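Long-range contacts in transcription factor tau subunit sfc1 (Schizosaccharomyces pombe, PDB 4BJJ), which helps the TFIIIC complex recognise boxA promoter elements of tRNA genes and helps connect its tauA and tauB parts, this N-terminal piece being the Sfc7-interacting domain: residues L15-G20 / V98-D103; F29-G34 / L56-K61; H66-R71 / M104-Y109; N76-T81 / V92-Q97. The protein carries 3 engineered substitutions. All blocks are in the same frame, centred on the assembly; numbering follows the deposited sequence.

Contact 1: L15-G20 / V98-D103; sequences LIEHPG and VFLFRD
The carbonyl oxygen of Glu17 is gripped by two successive backbone amides: Phe101 N lies 3.1 Å from Glu17 O, and Arg102 N comes to the same atom from the opposite face of the carbonyl plane. Both bonds are bent (140°), where the chain leaves strand 88-100. Before this point the two strands run parallel. Phe99 bonds to both neighbours of Ile16, giving its N to Leu15 O at 2.7 Å and taking Glu17 N on its own O, both bonds nearly straight. The guanidinium of Arg102 then folds back over Glu17. A bend at chi3 (-84°) lays its flat face over Glu17 CB, which stands 3.5 Å above the centre of the plane, while NH1 reaches His18 O within that plane at 2.9 Å. Glu17 OE1 lies well out of the guanidinium plane, so no N-H points at it and its long 3.8 Å approach to Arg102 NH2 is one of charge alone. Glu17 OE2 pairs with Arg75, Arg102 NH2 with an acidic residue of the partner protein, and water 1 joins Glu17 OE1 to Arg102 O. On the other face Ile16 CG1 meets Phe99 CD1 at 3.9 Å. Residues 15-18 also pair antiparallel with a strand of the partner chain: a parallel strand pair in a mixed sheet that continues into a second protein, within a Tau95 triple barrel domain.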
loop_
_atom_site.group_PDB
_atom_site.type_symbol
_atom_site.label_atom_id
_atom_site.label_comp_id
_atom_site.label_asym_id
_atom_site.label_seq_id
_atom_site.Cartn_x
_atom_site.Cartn_y
_atom_site.Cartn_z
ATOM N N LEU A 15 -1.211 -2.299 -5.505
ATOM C CA LEU A 15 -1.549 -1.071 -4.796
ATOM C C LEU A 15 -1.582 0.066 -5.780
ATOM O O LEU A 15 -0.666 0.238 -6.548
ATOM C CB LEU A 15 -0.525 -0.800 -3.699
ATOM C CG LEU A 15 -0.544 0.588 -3.046
ATOM C CD1 LEU A 15 -1.790 0.742 -2.200
ATOM C CD2 LEU A 15 0.726 0.806 -2.226
ATOM N N ILE A 16 -2.661 0.830 -5.750
ATOM C CA ILE A 16 -2.796 1.999 -6.572
ATOM C C ILE A 16 -2.715 3.240 -5.698
ATOM O O ILE A 16 -3.580 3.475 -4.862
ATOM C CB ILE A 16 -4.123 1.977 -7.315
ATOM C CG1 ILE A 16 -4.174 0.758 -8.223
ATOM C CG2 ILE A 16 -4.281 3.221 -8.156
ATOM C CD1 ILE A 16 -5.550 0.452 -8.751
ATOM N N GLU A 17 -1.683 4.045 -5.901
ATOM C CA GLU A 17 -1.532 5.289 -5.137
ATOM C C GLU A 17 -2.179 6.450 -5.872
ATOM O O GLU A 17 -1.543 7.134 -6.663
ATOM C CB GLU A 17 -0.057 5.557 -4.823
ATOM C CG GLU A 17 0.556 4.519 -3.876
ATOM C CD GLU A 17 1.964 4.887 -3.377
ATOM O OE1 GLU A 17 2.513 5.960 -3.746
ATOM O OE2 GLU A 17 2.530 4.084 -2.607
ATOM N N HIS A 18 -3.453 6.670 -5.572
ATOM C CA HIS A 18 -4.272 7.679 -6.229
ATOM C C HIS A 18 -4.102 9.032 -5.496
ATOM O O HIS A 18 -3.949 9.073 -4.281
ATOM C CB HIS A 18 -5.695 7.161 -6.167
ATOM C CG HIS A 18 -6.687 7.908 -6.993
ATOM N ND1 HIS A 18 -7.046 9.210 -6.721
ATOM C CD2 HIS A 18 -7.479 7.509 -8.017
ATOM C CE1 HIS A 18 -7.982 9.596 -7.570
ATOM N NE2 HIS A 18 -8.271 8.577 -8.364
ATOM N N PRO A 19 -4.086 10.148 -6.231
ATOM C CA PRO A 19 -3.810 11.455 -5.608
ATOM C C PRO A 19 -5.035 12.235 -5.156
ATOM O O PRO A 19 -4.901 13.243 -4.472
ATOM C CB PRO A 19 -3.134 12.239 -6.730
ATOM C CG PRO A 19 -3.695 11.642 -7.996
ATOM C CD PRO A 19 -4.034 10.207 -7.705
ATOM N N GLY A 20 -6.210 11.800 -5.580
ATOM C CA GLY A 20 -7.470 12.358 -5.106
ATOM C C GLY A 20 -8.204 11.596 -4.008
ATOM O O GLY A 20 -7.611 10.871 -3.238
ATOM N N VAL A 98 2.946 -1.662 -7.501
ATOM C CA VAL A 98 2.380 -0.376 -7.169
ATOM C C VAL A 98 2.177 0.432 -8.433
ATOM O O VAL A 98 3.075 0.521 -9.255
ATOM C CB VAL A 98 3.315 0.415 -6.228
ATOM C CG1 VAL A 98 2.585 1.570 -5.636
ATOM C CG2 VAL A 98 3.793 -0.463 -5.123
ATOM N N PHE A 99 0.998 1.019 -8.573
ATOM C CA PHE A 99 0.747 2.040 -9.583
ATOM C C PHE A 99 0.862 3.410 -8.903
ATOM O O PHE A 99 0.062 3.768 -8.030
ATOM C CB PHE A 99 -0.638 1.844 -10.201
ATOM C CG PHE A 99 -0.818 0.518 -10.901
ATOM C CD1 PHE A 99 -1.111 -0.633 -10.175
ATOM C CD2 PHE A 99 -0.695 0.427 -12.294
ATOM C CE1 PHE A 99 -1.287 -1.838 -10.813
ATOM C CE2 PHE A 99 -0.869 -0.787 -12.945
ATOM C CZ PHE A 99 -1.174 -1.919 -12.206
ATOM N N LEU A 100 1.883 4.149 -9.304
ATOM C CA LEU A 100 2.254 5.409 -8.675
ATOM C C LEU A 100 1.698 6.579 -9.460
ATOM O O LEU A 100 2.171 6.902 -10.546
ATOM C CB LEU A 100 3.776 5.528 -8.597
ATOM C CG LEU A 100 4.495 4.410 -7.827
ATOM C CD1 LEU A 100 5.914 4.251 -8.322
ATOM C CD2 LEU A 100 4.521 4.640 -6.350
ATOM N N PHE A 101 0.675 7.200 -8.898
ATOM C CA PHE A 101 0.139 8.424 -9.445
ATOM C C PHE A 101 0.545 9.626 -8.593
ATOM O O PHE A 101 0.772 10.693 -9.138
ATOM C CB PHE A 101 -1.377 8.342 -9.569
ATOM C CG PHE A 101 -1.835 7.497 -10.684
ATOM C CD1 PHE A 101 -1.608 7.881 -11.990
ATOM C CD2 PHE A 101 -2.499 6.321 -10.437
ATOM C CE1 PHE A 101 -2.036 7.099 -13.029
ATOM C CE2 PHE A 101 -2.929 5.537 -11.483
ATOM C CZ PHE A 101 -2.705 5.935 -12.790
ATOM N N ARG A 102 0.638 9.468 -7.268
ATOM C CA ARG A 102 1.128 10.573 -6.421
ATOM C C ARG A 102 2.577 10.843 -6.719
ATOM O O ARG A 102 3.308 9.937 -7.111
ATOM C CB ARG A 102 0.990 10.253 -4.937
ATOM C CG ARG A 102 -0.396 9.852 -4.570
ATOM C CD ARG A 102 -0.635 9.928 -3.105
ATOM N NE ARG A 102 -0.192 8.733 -2.415
ATOM C CZ ARG A 102 -0.968 7.696 -2.109
ATOM N NH1 ARG A 102 -2.253 7.669 -2.455
ATOM N NH2 ARG A 102 -0.445 6.676 -1.440
ATOM N N ASP A 103 2.973 12.097 -6.569
ATOM C CA ASP A 103 4.377 12.493 -6.667
ATOM C C ASP A 103 4.904 12.619 -8.106
ATOM O O ASP A 103 6.067 12.972 -8.323
ATOM C CB ASP A 103 5.276 11.564 -5.841
ATOM C CG ASP A 103 6.677 12.118 -5.667
ATOM O OD1 ASP A 103 6.829 13.171 -5.002
ATOM O OD2 ASP A 103 7.621 11.503 -6.209
HETATM O O HOH W 1 2.563 7.326 -5.973
#

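Contact 2: F29-G34 / L56-K61; sequences FQTLGG and LNLRPK
A Schellman motif ends helix 25-30 and brings Thr31 and Leu32 against Leu56 and Asn57, where strand 55-56 gives way to a loop. Gly33, with positive phi, is the C-prime residue: its N bonds to Gln30 O, closing a type I turn, and Gly34 N bonds to Phe29 O. Leu32 N reaches that Phe29 oxygen from the opposite face of its plane. Thr31 O accepts Asn57 N at 2.7 Å, in the carbonyl plane. The CA of Leu56 adds a CH...O contact to Thr31 O at 3.4 Å, and Thr31 CA makes a similar one to Asn57 O, so the two backbones meet much as neighbouring strands do, although residues 29-34 are not a strand. Thr31 and Leu56 point the same way, side by side, with OG1 3.6 Å from Leu56 CD1. Rotation about chi1 (65°) tucks OG1 between the backbone N and the carbonyl carbon, from where it bonds to Phe28 O and to His18 NE2 of strand 12-18. Leu32 CD2 meets the same Leu56 CD1 at 3.7 Å, roughly at a right angle to the approach of OG1, and the Leu32 side chain also packs on Ile38 of helix 35-47. The remaining branch of Thr31, CG2, lies 3.5 Å from Asn57 O.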
loop_
_atom_site.group_PDB
_atom_site.type_symbol
_atom_site.label_atom_id
_atom_site.label_comp_id
_atom_site.label_asym_id
_atom_site.label_seq_id
_atom_site.Cartn_x
_atom_site.Cartn_y
_atom_site.Cartn_z
ATOM N N PHE A 29 -13.781 5.910 -8.607
ATOM C CA PHE A 29 -13.366 4.720 -9.347
ATOM C C PHE A 29 -13.347 4.973 -10.838
ATOM O O PHE A 29 -12.547 4.400 -11.569
ATOM C CB PHE A 29 -14.330 3.580 -9.088
ATOM C CG PHE A 29 -14.223 3.006 -7.725
ATOM C CD1 PHE A 29 -12.990 2.644 -7.210
ATOM C CD2 PHE A 29 -15.355 2.814 -6.959
ATOM C CE1 PHE A 29 -12.889 2.111 -5.952
ATOM C CE2 PHE A 29 -15.257 2.278 -5.710
ATOM C CZ PHE A 29 -14.021 1.920 -5.203
ATOM N N GLN A 30 -14.248 5.829 -11.278
ATOM C CA GLN A 30 -14.331 6.182 -12.677
ATOM C C GLN A 30 -13.062 6.901 -13.166
ATOM O O GLN A 30 -12.701 6.788 -14.352
ATOM C CB GLN A 30 -15.583 7.020 -12.914
ATOM C CG GLN A 30 -15.888 7.288 -14.363
ATOM C CD GLN A 30 -15.882 6.026 -15.195
ATOM O OE1 GLN A 30 -16.381 4.972 -14.757
ATOM N NE2 GLN A 30 -15.271 6.109 -16.390
ATOM N N THR A 31 -12.340 7.581 -12.265
ATOM C CA THR A 31 -11.124 8.284 -12.691
ATOM C C THR A 31 -10.057 7.323 -13.223
ATOM O O THR A 31 -9.115 7.739 -13.915
ATOM C CB THR A 31 -10.482 9.132 -11.581
ATOM O OG1 THR A 31 -10.015 8.282 -10.533
ATOM C CG2 THR A 31 -11.455 10.179 -11.036
ATOM N N LEU A 32 -10.203 6.052 -12.863
ATOM C CA LEU A 32 -9.299 4.991 -13.299
ATOM C C LEU A 32 -9.994 4.090 -14.312
ATOM O O LEU A 32 -9.468 3.064 -14.694
ATOM C CB LEU A 32 -8.872 4.158 -12.103
ATOM C CG LEU A 32 -8.045 4.896 -11.066
ATOM C CD1 LEU A 32 -7.873 4.040 -9.848
ATOM C CD2 LEU A 32 -6.683 5.291 -11.630
ATOM N N GLY A 33 -11.189 4.485 -14.732
ATOM C CA GLY A 33 -11.900 3.788 -15.776
ATOM C C GLY A 33 -12.990 2.885 -15.256
ATOM O O GLY A 33 -13.601 2.150 -16.025
ATOM N N GLY A 34 -13.232 2.928 -13.950
ATOM C CA GLY A 34 -14.265 2.106 -13.333
ATOM C C GLY A 34 -13.696 0.893 -12.622
ATOM O O GLY A 34 -12.515 0.593 -12.743
ATOM N N LEU A 56 -5.077 7.532 -15.434
ATOM C CA LEU A 56 -5.842 8.357 -14.509
ATOM C C LEU A 56 -6.392 9.598 -15.199
ATOM O O LEU A 56 -5.676 10.339 -15.896
ATOM C CB LEU A 56 -4.971 8.778 -13.324
ATOM C CG LEU A 56 -5.615 9.702 -12.278
ATOM C CD1 LEU A 56 -6.650 8.972 -11.445
ATOM C CD2 LEU A 56 -4.546 10.280 -11.393
ATOM N N ASN A 57 -7.678 9.813 -14.979
ATOM C CA ASN A 57 -8.383 10.966 -15.520
ATOM C C ASN A 57 -9.216 11.656 -14.433
ATOM O O ASN A 57 -10.364 11.286 -14.190
ATOM C CB ASN A 57 -9.292 10.504 -16.663
ATOM C CG ASN A 57 -9.834 11.642 -17.460
ATOM O OD1 ASN A 57 -9.496 12.793 -17.232
ATOM N ND2 ASN A 57 -10.681 11.331 -18.404
ATOM N N LEU A 58 -8.624 12.643 -13.773
ATOM C CA LEU A 58 -9.270 13.336 -12.654
ATOM C C LEU A 58 -10.356 14.318 -13.050
ATOM O O LEU A 58 -11.259 14.581 -12.262
ATOM C CB LEU A 58 -8.239 14.104 -11.838
ATOM C CG LEU A 58 -7.217 13.269 -11.075
ATOM C CD1 LEU A 58 -6.209 14.200 -10.428
ATOM C CD2 LEU A 58 -7.912 12.388 -10.051
ATOM N N ARG A 59 -10.256 14.881 -14.252
ATOM C CA ARG A 59 -11.210 15.875 -14.719
ATOM C C ARG A 59 -11.787 15.482 -16.077
ATOM O O ARG A 59 -11.452 16.091 -17.077
ATOM C CB ARG A 59 -10.550 17.247 -14.805
ATOM C CG ARG A 59 -9.925 17.746 -13.506
ATOM C CD ARG A 59 -9.230 19.079 -13.708
ATOM N NE ARG A 59 -10.120 20.109 -14.239
ATOM C CZ ARG A 59 -11.029 20.778 -13.527
ATOM N NH1 ARG A 59 -11.221 20.530 -12.230
ATOM N NH2 ARG A 59 -11.765 21.704 -14.122
ATOM N N PRO A 60 -12.697 14.492 -16.095
ATOM C CA PRO A 60 -13.299 13.918 -17.315
ATOM C C PRO A 60 -14.016 14.908 -18.255
ATOM O O PRO A 60 -13.918 14.739 -19.465
ATOM C CB PRO A 60 -14.305 12.888 -16.775
ATOM C CG PRO A 60 -14.575 13.306 -15.365
ATOM C CD PRO A 60 -13.323 13.968 -14.867
ATOM N N LYS A 61 -14.714 15.907 -17.725
ATOM C CA LYS A 61 -15.449 16.871 -18.553
ATOM C C LYS A 61 -14.664 18.136 -18.959
ATOM O O LYS A 61 -15.246 19.106 -19.431
ATOM C CB LYS A 61 -16.734 17.274 -17.818
ATOM C CG LYS A 61 -17.811 16.192 -17.838
ATOM C CD LYS A 61 -18.582 16.130 -16.525
ATOM C CE LYS A 61 -19.463 17.358 -16.306
ATOM N NZ LYS A 61 -20.147 17.352 -14.974
#

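Contact 3: H66-R71 / M104-Y109; sequences HPVQAR and MADFQY
Val68 and Met104 meet end-on, with Val68 CG1 3.9 Å from Met104 SD. The valine is turned with CG1 anti to its backbone N (chi1 160°), which leaves CG2 to meet a second partner. Met104 runs straight out from its backbone to the sulfur and then bends at chi3 (72°), which turns CE to Gln69 O and Arg71 CG. The methyl comes 3.6 Å from Gln69 O and meets Arg71 CG at 4.0 Å, the arginine and methionine chains slanting across one another. Strand 68-73, interrupted by a bulge or short loop, lies between strands 55-56 and 88-100 in the mixed sheet: Val68 bonds through its backbone to Leu56 on one side, Arg71 to Leu100 on the other. The segment 104-109 is what follows strand 88-100, doubling back to cover Val68 without a single hydrogen bond to 66-71. Asp106 and Val68 run past one another, pointing opposite ways, which sets the carboxylate oxygen OD2 3.5 Å from Val68 CG2, a van der Waals meeting at a largely exposed surface. Beside it, the CB of Asp106 stands 3.7 Å above the centre of the Phe107 ring. That ring touches Val68 CG1 more loosely, CE2 being 4.4 Å away, and also packs on Pro19, Leu56 and Leu58.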
loop_
_atom_site.group_PDB
_atom_site.type_symbol
_atom_site.label_atom_id
_atom_site.label_comp_id
_atom_site.label_asym_id
_atom_site.label_seq_id
_atom_site.Cartn_x
_atom_site.Cartn_y
_atom_site.Cartn_z
ATOM N N HIS A 66 -5.176 16.428 -19.475
ATOM C CA HIS A 66 -4.385 15.332 -20.061
ATOM C C HIS A 66 -4.458 14.092 -19.147
ATOM O O HIS A 66 -3.820 14.072 -18.109
ATOM C CB HIS A 66 -2.890 15.737 -20.201
ATOM C CG HIS A 66 -2.616 16.757 -21.270
ATOM N ND1 HIS A 66 -3.225 17.994 -21.299
ATOM C CD2 HIS A 66 -1.775 16.737 -22.333
ATOM C CE1 HIS A 66 -2.796 18.675 -22.350
ATOM N NE2 HIS A 66 -1.907 17.938 -22.990
ATOM N N PRO A 67 -5.229 13.057 -19.519
ATOM C CA PRO A 67 -5.076 11.764 -18.831
ATOM C C PRO A 67 -3.614 11.300 -18.683
ATOM O O PRO A 67 -2.787 11.516 -19.551
ATOM C CB PRO A 67 -5.824 10.786 -19.729
ATOM C CG PRO A 67 -6.790 11.608 -20.477
ATOM C CD PRO A 67 -6.166 12.974 -20.647
ATOM N N VAL A 68 -3.308 10.659 -17.563
ATOM C CA VAL A 68 -1.935 10.340 -17.207
ATOM C C VAL A 68 -1.796 8.843 -16.970
ATOM O O VAL A 68 -2.647 8.233 -16.333
ATOM C CB VAL A 68 -1.532 11.142 -15.910
ATOM C CG1 VAL A 68 -0.348 10.537 -15.214
ATOM C CG2 VAL A 68 -1.242 12.574 -16.263
ATOM N N GLN A 69 -0.696 8.273 -17.444
ATOM C CA GLN A 69 -0.354 6.880 -17.181
ATOM C C GLN A 69 0.458 6.738 -15.893
ATOM O O GLN A 69 1.342 7.545 -15.623
ATOM C CB GLN A 69 0.464 6.337 -18.341
ATOM C CG GLN A 69 -0.245 6.400 -19.693
ATOM C CD GLN A 69 -0.982 5.132 -20.058
ATOM O OE1 GLN A 69 -0.996 4.162 -19.310
ATOM N NE2 GLN A 69 -1.599 5.136 -21.227
ATOM N N ALA A 70 0.150 5.720 -15.094
ATOM C CA ALA A 70 0.913 5.437 -13.890
ATOM C C ALA A 70 2.303 4.962 -14.214
ATOM O O ALA A 70 2.509 4.264 -15.193
ATOM C CB ALA A 70 0.240 4.363 -13.070
ATOM N N ARG A 71 3.234 5.306 -13.339
ATOM C CA ARG A 71 4.500 4.634 -13.252
ATOM C C ARG A 71 4.275 3.384 -12.415
ATOM O O ARG A 71 3.717 3.446 -11.333
ATOM C CB ARG A 71 5.549 5.543 -12.615
ATOM C CG ARG A 71 5.937 6.720 -13.499
ATOM C CD ARG A 71 7.321 7.219 -13.161
ATOM N NE ARG A 71 8.358 6.456 -13.854
ATOM C CZ ARG A 71 9.655 6.524 -13.563
ATOM N NH1 ARG A 71 10.078 7.307 -12.576
ATOM N NH2 ARG A 71 10.530 5.796 -14.245
ATOM N N MET A 104 4.057 12.341 -9.088
ATOM C CA MET A 104 4.377 12.746 -10.440
ATOM C C MET A 104 4.198 14.261 -10.437
ATOM O O MET A 104 3.508 14.796 -9.564
ATOM C CB MET A 104 3.455 12.073 -11.453
ATOM C CG MET A 104 3.309 10.575 -11.245
ATOM S SD MET A 104 2.352 9.787 -12.559
ATOM C CE MET A 104 3.533 9.870 -13.904
ATOM N N ALA A 105 4.823 14.949 -11.390
ATOM C CA ALA A 105 4.836 16.412 -11.409
ATOM C C ALA A 105 3.434 17.022 -11.378
ATOM O O ALA A 105 3.257 18.117 -10.845
ATOM C CB ALA A 105 5.616 16.925 -12.622
ATOM N N ASP A 106 2.445 16.310 -11.929
ATOM C CA ASP A 106 1.078 16.846 -12.091
ATOM C C ASP A 106 0.333 17.103 -10.780
ATOM O O ASP A 106 -0.398 18.098 -10.651
ATOM C CB ASP A 106 0.228 15.908 -12.961
ATOM C CG ASP A 106 0.920 15.525 -14.244
ATOM O OD1 ASP A 106 2.103 15.130 -14.173
ATOM O OD2 ASP A 106 0.289 15.613 -15.317
ATOM N N PHE A 107 0.531 16.201 -9.820
ATOM C CA PHE A 107 -0.279 16.153 -8.610
ATOM C C PHE A 107 0.446 16.597 -7.331
ATOM O O PHE A 107 0.004 16.282 -6.228
ATOM C CB PHE A 107 -0.811 14.733 -8.444
ATOM C CG PHE A 107 -1.385 14.174 -9.700
ATOM C CD1 PHE A 107 -2.446 14.808 -10.332
ATOM C CD2 PHE A 107 -0.853 13.026 -10.272
ATOM C CE1 PHE A 107 -2.971 14.298 -11.516
ATOM C CE2 PHE A 107 -1.372 12.507 -11.451
ATOM C CZ PHE A 107 -2.429 13.142 -12.071
ATOM N N GLN A 108 1.539 17.342 -7.468
ATOM C CA GLN A 108 2.291 17.755 -6.299
ATOM C C GLN A 108 1.558 18.880 -5.551
ATOM O O GLN A 108 0.999 19.797 -6.169
ATOM C CB GLN A 108 3.715 18.164 -6.680
ATOM C CG GLN A 108 4.747 17.799 -5.602
ATOM C CD GLN A 108 5.069 16.307 -5.572
ATOM O OE1 GLN A 108 4.896 15.604 -6.569
ATOM N NE2 GLN A 108 5.527 15.819 -4.423
ATOM N N TYR A 109 1.568 18.791 -4.217
ATOM C CA TYR A 109 0.811 19.703 -3.365
ATOM C C TYR A 109 1.475 19.844 -1.986
ATOM O O TYR A 109 1.675 18.860 -1.282
ATOM C CB TYR A 109 -0.638 19.204 -3.227
ATOM C CG TYR A 109 -1.547 20.193 -2.534
ATOM C CD1 TYR A 109 -2.176 21.208 -3.256
ATOM C CD2 TYR A 109 -1.753 20.134 -1.147
ATOM C CE1 TYR A 109 -2.991 22.129 -2.621
ATOM C CE2 TYR A 109 -2.572 21.052 -0.504
ATOM C CZ TYR A 109 -3.186 22.043 -1.249
ATOM O OH TYR A 109 -4.000 22.956 -0.637
#

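Contact 4: N76-T81 / V92-Q97; sequences NDLLVT and VSRIRQ
Ile95 keeps CG1 beside its backbone N (chi1 -63°) and extends beyond it (chi2 168°), a course that carries CD1 across the beta hairpin of strands 78-83 and 88-100 to within 3.6 Å of Leu78 O and 3.8 Å of Asp77 CB. Asp77 in turn hands its carbonyl to Ile95 N at 3.0 Å, the donor standing above the carbonyl plane, while its carboxylate bonds to Arg75. Further along, Leu79 and Ser93 form an antiparallel hydrogen-bonded pair. Leu79 N meets Ser93 O at 2.7 Å, in plane and almost straight, and Ser93 N returns the bond to Leu79 O. The flanking pairs, Leu78 with Arg94 and Val80 with Val92, are non-hydrogen-bonded and share one face of the sheet, where the side chains of Leu78 and Val92 cross at a slant, CB to CG1 4.1 Å. Residues 78-81 also pair antiparallel with a strand of the partner protein, which extends the sheet past the hairpin. Waters join the two strands at their margins: water 3 donates to both Asp77 OD2 and Ile95 O, and water 4 donates to Leu79 O at 2.9 Å and to Thr81 OG1 while also bonding Ser93 OG.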
loop_
_atom_site.group_PDB
_atom_site.type_symbol
_atom_site.label_atom_id
_atom_site.label_comp_id
_atom_site.label_asym_id
_atom_site.label_seq_id
_atom_site.Cartn_x
_atom_site.Cartn_y
_atom_site.Cartn_z
ATOM N N ASN A 76 8.838 -3.227 -1.520
ATOM C CA ASN A 76 8.657 -4.328 -0.605
ATOM C C ASN A 76 7.584 -3.990 0.401
ATOM O O ASN A 76 7.683 -4.325 1.581
ATOM C CB ASN A 76 9.978 -4.653 0.078
ATOM C CG ASN A 76 10.651 -3.432 0.685
ATOM O OD1 ASN A 76 10.171 -2.303 0.587
ATOM N ND2 ASN A 76 11.775 -3.669 1.325
ATOM N N ASP A 77 6.534 -3.337 -0.077
ATOM C CA ASP A 77 5.485 -2.887 0.810
ATOM C C ASP A 77 4.687 -4.078 1.322
ATOM O O ASP A 77 4.556 -5.111 0.652
ATOM C CB ASP A 77 4.548 -1.915 0.097
ATOM C CG ASP A 77 5.287 -0.800 -0.635
ATOM O OD1 ASP A 77 6.143 -0.153 -0.006
ATOM O OD2 ASP A 77 5.013 -0.570 -1.839
ATOM N N LEU A 78 4.126 -3.910 2.510
ATOM C CA LEU A 78 3.327 -4.947 3.114
ATOM C C LEU A 78 1.987 -4.380 3.459
ATOM O O LEU A 78 1.849 -3.189 3.700
ATOM C CB LEU A 78 3.998 -5.500 4.378
ATOM C CG LEU A 78 5.416 -6.049 4.189
ATOM C CD1 LEU A 78 6.011 -6.377 5.547
ATOM C CD2 LEU A 78 5.408 -7.294 3.337
ATOM N N LEU A 79 0.996 -5.249 3.466
ATOM C CA LEU A 79 -0.325 -4.884 3.883
ATOM C C LEU A 79 -0.588 -5.596 5.211
ATOM O O LEU A 79 -0.515 -6.814 5.294
ATOM C CB LEU A 79 -1.351 -5.300 2.844
ATOM C CG LEU A 79 -2.767 -4.921 3.252
ATOM C CD1 LEU A 79 -2.968 -3.399 3.242
ATOM C CD2 LEU A 79 -3.740 -5.607 2.360
ATOM N N VAL A 80 -0.901 -4.820 6.238
ATOM C CA VAL A 80 -0.976 -5.352 7.587
ATOM C C VAL A 80 -2.380 -5.187 8.115
ATOM O O VAL A 80 -2.896 -4.072 8.237
ATOM C CB VAL A 80 0.024 -4.642 8.508
ATOM C CG1 VAL A 80 -0.068 -5.180 9.921
ATOM C CG2 VAL A 80 1.439 -4.813 7.974
ATOM N N THR A 81 -3.001 -6.322 8.407
ATOM C CA THR A 81 -4.359 -6.347 8.916
ATOM C C THR A 81 -4.320 -6.512 10.435
ATOM O O THR A 81 -3.761 -7.484 10.938
ATOM C CB THR A 81 -5.146 -7.513 8.285
ATOM O OG1 THR A 81 -5.075 -7.427 6.854
ATOM C CG2 THR A 81 -6.599 -7.484 8.719
ATOM N N VAL A 92 -0.446 -10.457 7.603
ATOM C CA VAL A 92 0.494 -9.657 6.823
ATOM C C VAL A 92 0.607 -10.228 5.416
ATOM O O VAL A 92 0.812 -11.415 5.257
ATOM C CB VAL A 92 1.901 -9.613 7.454
ATOM C CG1 VAL A 92 2.809 -8.664 6.668
ATOM C CG2 VAL A 92 1.828 -9.199 8.925
ATOM N N SER A 93 0.499 -9.365 4.404
ATOM C CA SER A 93 0.554 -9.773 2.996
ATOM C C SER A 93 1.465 -8.853 2.186
ATOM O O SER A 93 1.617 -7.684 2.508
ATOM C CB SER A 93 -0.844 -9.745 2.376
ATOM O OG SER A 93 -1.759 -10.456 3.166
ATOM N N ARG A 94 2.057 -9.385 1.127
ATOM C CA ARG A 94 2.912 -8.574 0.280
ATOM C C ARG A 94 2.112 -7.812 -0.786
ATOM O O ARG A 94 1.171 -8.320 -1.359
ATOM C CB ARG A 94 3.982 -9.430 -0.374
ATOM C CG ARG A 94 4.870 -10.120 0.618
ATOM C CD ARG A 94 5.974 -10.901 -0.076
ATOM N NE ARG A 94 6.799 -10.062 -0.943
ATOM C CZ ARG A 94 7.719 -10.524 -1.798
ATOM N NH1 ARG A 94 7.918 -11.827 -1.908
ATOM N NH2 ARG A 94 8.441 -9.681 -2.548
ATOM N N ILE A 95 2.480 -6.555 -0.976
ATOM C CA ILE A 95 2.016 -5.744 -2.065
ATOM C C ILE A 95 3.118 -5.919 -3.140
ATOM O O ILE A 95 4.238 -5.427 -2.986
ATOM C CB ILE A 95 1.874 -4.275 -1.603
ATOM C CG1 ILE A 95 0.816 -4.164 -0.510
ATOM C CG2 ILE A 95 1.511 -3.352 -2.746
ATOM C CD1 ILE A 95 0.807 -2.810 0.226
ATOM N N ARG A 96 2.808 -6.648 -4.210
ATOM C CA ARG A 96 3.829 -7.028 -5.191
ATOM C C ARG A 96 4.055 -5.964 -6.252
ATOM O O ARG A 96 5.142 -5.889 -6.803
ATOM C CB ARG A 96 3.495 -8.359 -5.866
ATOM C CG ARG A 96 3.504 -9.581 -4.953
ATOM C CD ARG A 96 4.741 -9.718 -4.110
ATOM N NE ARG A 96 5.986 -9.857 -4.860
ATOM C CZ ARG A 96 6.478 -11.021 -5.292
ATOM N NH1 ARG A 96 5.823 -12.150 -5.095
ATOM N NH2 ARG A 96 7.614 -11.050 -5.960
ATOM N N GLN A 97 3.040 -5.161 -6.538
ATOM C CA GLN A 97 3.179 -4.058 -7.483
ATOM C C GLN A 97 2.414 -2.800 -7.080
ATOM O O GLN A 97 1.375 -2.852 -6.434
ATOM C CB GLN A 97 2.782 -4.466 -8.916
ATOM C CG GLN A 97 3.957 -4.216 -9.868
ATOM C CD GLN A 97 3.723 -4.677 -11.284
ATOM O OE1 GLN A 97 2.684 -4.422 -11.873
ATOM N NE2 GLN A 97 4.719 -5.319 -11.856
HETATM O O HOH W 2 6.149 -6.810 -0.798
HETATM O O HOH W 3 5.778 -3.088 -3.362
HETATM O O HOH W 4 -2.687 -8.663 5.229
#

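How the contacts relate
Strand 88-100 or the chain just after it takes part in contacts 1, 3 and 4: contact 4 uses its middle, contact 1 its end, and contact 3 the chain that follows. Contacts 1 and 4 join where Leu15 N meets Gln97 O at 2.8 Å. Contact 1 meets contact 3 through Leu100 N and Arg71 O, also 2.8 Å apart, and contact 2 through His18 and Thr31. Leu56 and Leu58 of contact 2 pack on Phe107 of contact 3, so contacts 1 to 3 form one continuous cluster. Contact 4 touches contact 1 alone; its centre lies about 26 Å from that of contact 2 and about 24 Å from that of contact 3. The bound mercury is about 8 Å from the side chain of Phe99 in contact 1.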